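Intramolecular trans-sialidase (PDB 3SLI) cleaves sialic acid from sialoglycoconjugates by intramolecular trans-glycosylation, releasing 2,7-anhydro-Neu5Ac rather than free sialic acid. Local coordinates at residues 69-74 with 79-84. Sequence-based numbering, arbitrary orientation.
Sequences FHIYIT and IGIELR
The ring of Tyr72 lies flat across Gly80 on the neighbouring strand, with the glycine CA 4.1 Å from the ring centroid in a CH-pi contact over the face. Its first torsion places CG between the backbone N and the carbonyl carbon (chi1 69°), which swings the ring over the partner strand; the lack of a side chain on Gly80 lets the ring settle directly on the backbone. Beyond it, a water 2.8 Å from Tyr72 OH donates to Ile81 O, tying the phenol end to the next residue of strand 79-84. Beneath the ring, Tyr72 and Gly80 form a hydrogen-bonded antiparallel pair, Tyr72 N reaching Gly80 O at 2.9 Å almost straight (170°). His70 and Glu82 make the second such pair, and their side chains run alongside each other on the Tyr72 face, where Tyr166 stacks on the imidazole. His70 ND1 is buried without a polar partner.

The other face is apolar. Phe69 CD1 comes within 4.0 Å of Leu83 CG, Ile71 CG1 meets Ile81 CG2 at 3.9 Å, and Ile73 CG2 lies against Ile79 CG1. Leu115 of strand 107-118 touches Phe69, Ile71 and Ile81, while Val113 touches Ile79. A hairpin inside one antiparallel sheet, its apolar face turned to a second, is the layout of a concanavalin-like beta sandwich, here the N-terminal sialidase domain.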
ATOM      1  N   PHE A  69      19.458  -6.336 -27.880  1.00 12.57           N
ATOM      2  CA  PHE A  69      18.782  -5.295 -27.130  1.00 11.68           C
ATOM      3  C   PHE A  69      17.306  -5.652 -27.224  1.00  9.71           C
ATOM      4  O   PHE A  69      16.833  -6.038 -28.293  1.00  9.87           O
ATOM      5  CB  PHE A  69      18.983  -3.903 -27.744  1.00 13.26           C
ATOM      6  CG  PHE A  69      17.928  -2.904 -27.316  1.00 13.85           C
ATOM      7  CD1 PHE A  69      17.983  -2.309 -26.056  1.00 13.37           C
ATOM      8  CD2 PHE A  69      16.840  -2.616 -28.149  1.00 13.86           C
ATOM      9  CE1 PHE A  69      16.973  -1.449 -25.629  1.00 13.53           C
ATOM     10  CE2 PHE A  69      15.825  -1.759 -27.731  1.00 14.13           C
ATOM     11  CZ  PHE A  69      15.890  -1.175 -26.469  1.00 13.62           C
ATOM     12  N   HIS A  70      16.583  -5.557 -26.114  1.00  9.86           N
ATOM     13  CA  HIS A  70      15.154  -5.844 -26.142  1.00  9.65           C
ATOM     14  C   HIS A  70      14.391  -5.127 -25.034  1.00 12.15           C
ATOM     15  O   HIS A  70      14.969  -4.768 -23.996  1.00 10.53           O
ATOM     16  CB  HIS A  70      14.871  -7.366 -26.138  1.00 11.48           C
ATOM     17  CG  HIS A  70      14.856  -8.012 -24.777  1.00 12.25           C
ATOM     18  ND1 HIS A  70      15.945  -8.019 -23.932  1.00 15.17           N
ATOM     19  CD2 HIS A  70      13.897  -8.745 -24.158  1.00 10.24           C
ATOM     20  CE1 HIS A  70      15.659  -8.733 -22.853  1.00 10.98           C
ATOM     21  NE2 HIS A  70      14.424  -9.183 -22.968  1.00 11.56           N
ATOM     22  N   ILE A  71      13.135  -4.803 -25.332  1.00 10.92           N
ATOM     23  CA  ILE A  71      12.228  -4.170 -24.376  1.00 12.56           C
ATOM     24  C   ILE A  71      11.260  -5.318 -24.109  1.00 10.15           C
ATOM     25  O   ILE A  71      10.722  -5.886 -25.055  1.00  9.98           O
ATOM     26  CB  ILE A  71      11.431  -3.001 -25.011  1.00 13.48           C
ATOM     27  CG1 ILE A  71      12.381  -1.919 -25.527  1.00 17.02           C
ATOM     28  CG2 ILE A  71      10.444  -2.408 -23.988  1.00 13.86           C
ATOM     29  CD1 ILE A  71      11.674  -0.812 -26.303  1.00 15.22           C
ATOM     30  N   TYR A  72      11.024  -5.647 -22.841  1.00 12.02           N
ATOM     31  CA  TYR A  72      10.148  -6.771 -22.503  1.00 11.46           C
ATOM     32  C   TYR A  72       9.188  -6.460 -21.359  1.00 10.78           C
ATOM     33  O   TYR A  72       9.359  -5.470 -20.644  1.00 11.86           O
ATOM     34  CB  TYR A  72      11.003  -8.000 -22.104  1.00 10.52           C
ATOM     35  CG  TYR A  72      11.741  -7.831 -20.780  1.00 10.69           C
ATOM     36  CD1 TYR A  72      11.105  -8.096 -19.561  1.00  8.39           C
ATOM     37  CD2 TYR A  72      13.034  -7.308 -20.741  1.00  9.45           C
ATOM     38  CE1 TYR A  72      11.724  -7.828 -18.349  1.00  7.54           C
ATOM     39  CE2 TYR A  72      13.669  -7.041 -19.526  1.00 10.74           C
ATOM     40  CZ  TYR A  72      13.003  -7.299 -18.333  1.00  9.74           C
ATOM     41  OH  TYR A  72      13.603  -7.004 -17.131  1.00 10.37           O
ATOM     42  N   ILE A  73       8.197  -7.335 -21.193  1.00 11.79           N
ATOM     43  CA  ILE A  73       7.228  -7.257 -20.105  1.00 11.56           C
ATOM     44  C   ILE A  73       7.188  -8.664 -19.484  1.00 12.92           C
ATOM     45  O   ILE A  73       7.672  -9.630 -20.094  1.00 11.38           O
ATOM     46  CB  ILE A  73       5.800  -6.835 -20.580  1.00 10.35           C
ATOM     47  CG1 ILE A  73       5.331  -7.692 -21.757  1.00 13.93           C
ATOM     48  CG2 ILE A  73       5.776  -5.340 -20.911  1.00 12.21           C
ATOM     49  CD1 ILE A  73       4.148  -8.598 -21.449  1.00 12.92           C
ATOM     50  N   THR A  74       6.680  -8.781 -18.260  1.00 13.84           N
ATOM     51  CA  THR A  74       6.591 -10.088 -17.612  1.00 12.67           C
ATOM     52  C   THR A  74       5.132 -10.377 -17.294  1.00 15.23           C
ATOM     53  O   THR A  74       4.315  -9.451 -17.212  1.00 17.14           O
ATOM     54  CB  THR A  74       7.418 -10.155 -16.298  1.00 13.36           C
ATOM     55  OG1 THR A  74       6.745  -9.430 -15.256  1.00 12.89           O
ATOM     56  CG2 THR A  74       8.823  -9.578 -16.507  1.00 11.75           C
ATOM     57  N   ILE A  79       8.309  -4.511 -16.353  1.00 12.68           N
ATOM     58  CA  ILE A  79       8.738  -4.027 -17.662  1.00 12.44           C
ATOM     59  C   ILE A  79      10.212  -3.661 -17.557  1.00 11.05           C
ATOM     60  O   ILE A  79      10.669  -3.205 -16.506  1.00  9.68           O
ATOM     61  CB  ILE A  79       7.927  -2.778 -18.138  1.00 14.40           C
ATOM     62  CG1 ILE A  79       8.277  -2.455 -19.596  1.00 15.32           C
ATOM     63  CG2 ILE A  79       8.231  -1.559 -17.258  1.00 12.66           C
ATOM     64  CD1 ILE A  79       7.457  -1.328 -20.172  1.00 15.30           C
ATOM     65  N   GLY A  80      10.966  -3.906 -18.621  1.00 11.68           N
ATOM     66  CA  GLY A  80      12.372  -3.560 -18.592  1.00 10.75           C
ATOM     67  C   GLY A  80      13.068  -3.726 -19.926  1.00 10.25           C
ATOM     68  O   GLY A  80      12.443  -4.015 -20.954  1.00  9.58           O
ATOM     69  N   ILE A  81      14.374  -3.505 -19.904  1.00 12.10           N
ATOM     70  CA  ILE A  81      15.203  -3.648 -21.088  1.00 13.39           C
ATOM     71  C   ILE A  81      16.489  -4.347 -20.674  1.00 13.64           C
ATOM     72  O   ILE A  81      16.826  -4.419 -19.480  1.00 10.94           O
ATOM     73  CB  ILE A  81      15.639  -2.271 -21.695  1.00 12.72           C
ATOM     74  CG1 ILE A  81      16.399  -1.445 -20.648  1.00 12.55           C
ATOM     75  CG2 ILE A  81      14.443  -1.520 -22.240  1.00 13.98           C
ATOM     76  CD1 ILE A  81      17.452  -0.542 -21.209  1.00 13.29           C
ATOM     77  N   GLU A  82      17.181  -4.876 -21.674  1.00 12.68           N
ATOM     78  CA  GLU A  82      18.481  -5.494 -21.494  1.00 15.21           C
ATOM     79  C   GLU A  82      19.219  -5.104 -22.776  1.00 12.58           C
ATOM     80  O   GLU A  82      18.685  -5.285 -23.875  1.00 11.26           O
ATOM     81  CB  GLU A  82      18.396  -7.018 -21.362  1.00 14.34           C
ATOM     82  CG  GLU A  82      17.710  -7.515 -20.102  1.00 14.38           C
ATOM     83  CD  GLU A  82      17.861  -9.013 -19.915  1.00 13.16           C
ATOM     84  OE1 GLU A  82      17.241  -9.779 -20.680  1.00 14.57           O
ATOM     85  OE2 GLU A  82      18.602  -9.423 -18.998  1.00 15.38           O
ATOM     86  N   LEU A  83      20.377  -4.476 -22.608  1.00 13.50           N
ATOM     87  CA  LEU A  83      21.233  -4.026 -23.712  1.00 14.23           C
ATOM     88  C   LEU A  83      22.499  -4.852 -23.493  1.00 11.08           C
ATOM     89  O   LEU A  83      23.264  -4.593 -22.552  1.00 12.45           O
ATOM     90  CB  LEU A  83      21.547  -2.539 -23.543  1.00 13.70           C
ATOM     91  CG  LEU A  83      21.703  -1.625 -24.762  1.00 19.84           C
ATOM     92  CD1 LEU A  83      22.531  -0.429 -24.324  1.00 12.92           C
ATOM     93  CD2 LEU A  83      22.329  -2.331 -25.974  1.00 11.19           C
ATOM     94  N   ARG A  84      22.730  -5.817 -24.378  1.00 13.59           N
ATOM     95  CA  ARG A  84      23.840  -6.750 -24.233  1.00 15.33           C
ATOM     96  C   ARG A  84      24.739  -7.000 -25.441  1.00 13.75           C
ATOM     97  O   ARG A  84      24.281  -7.013 -26.579  1.00 14.15           O
ATOM     98  CB  ARG A  84      23.263  -8.108 -23.838  1.00 13.52           C
ATOM     99  CG  ARG A  84      22.315  -8.085 -22.654  1.00 16.15           C
ATOM    100  CD  ARG A  84      22.775  -9.099 -21.639  1.00 21.64           C
ATOM    101  NE  ARG A  84      22.069 -10.356 -21.757  1.00 22.23           N
ATOM    102  CZ  ARG A  84      22.506 -11.518 -21.280  1.00 18.27           C
ATOM    103  NH1 ARG A  84      23.675 -11.618 -20.658  1.00 17.39           N
ATOM    104  NH2 ARG A  84      21.715 -12.572 -21.343  1.00 20.51           N
TER
HETATM  105  O   HOH W   1      16.083  -5.778 -17.082  1.00 14.13           O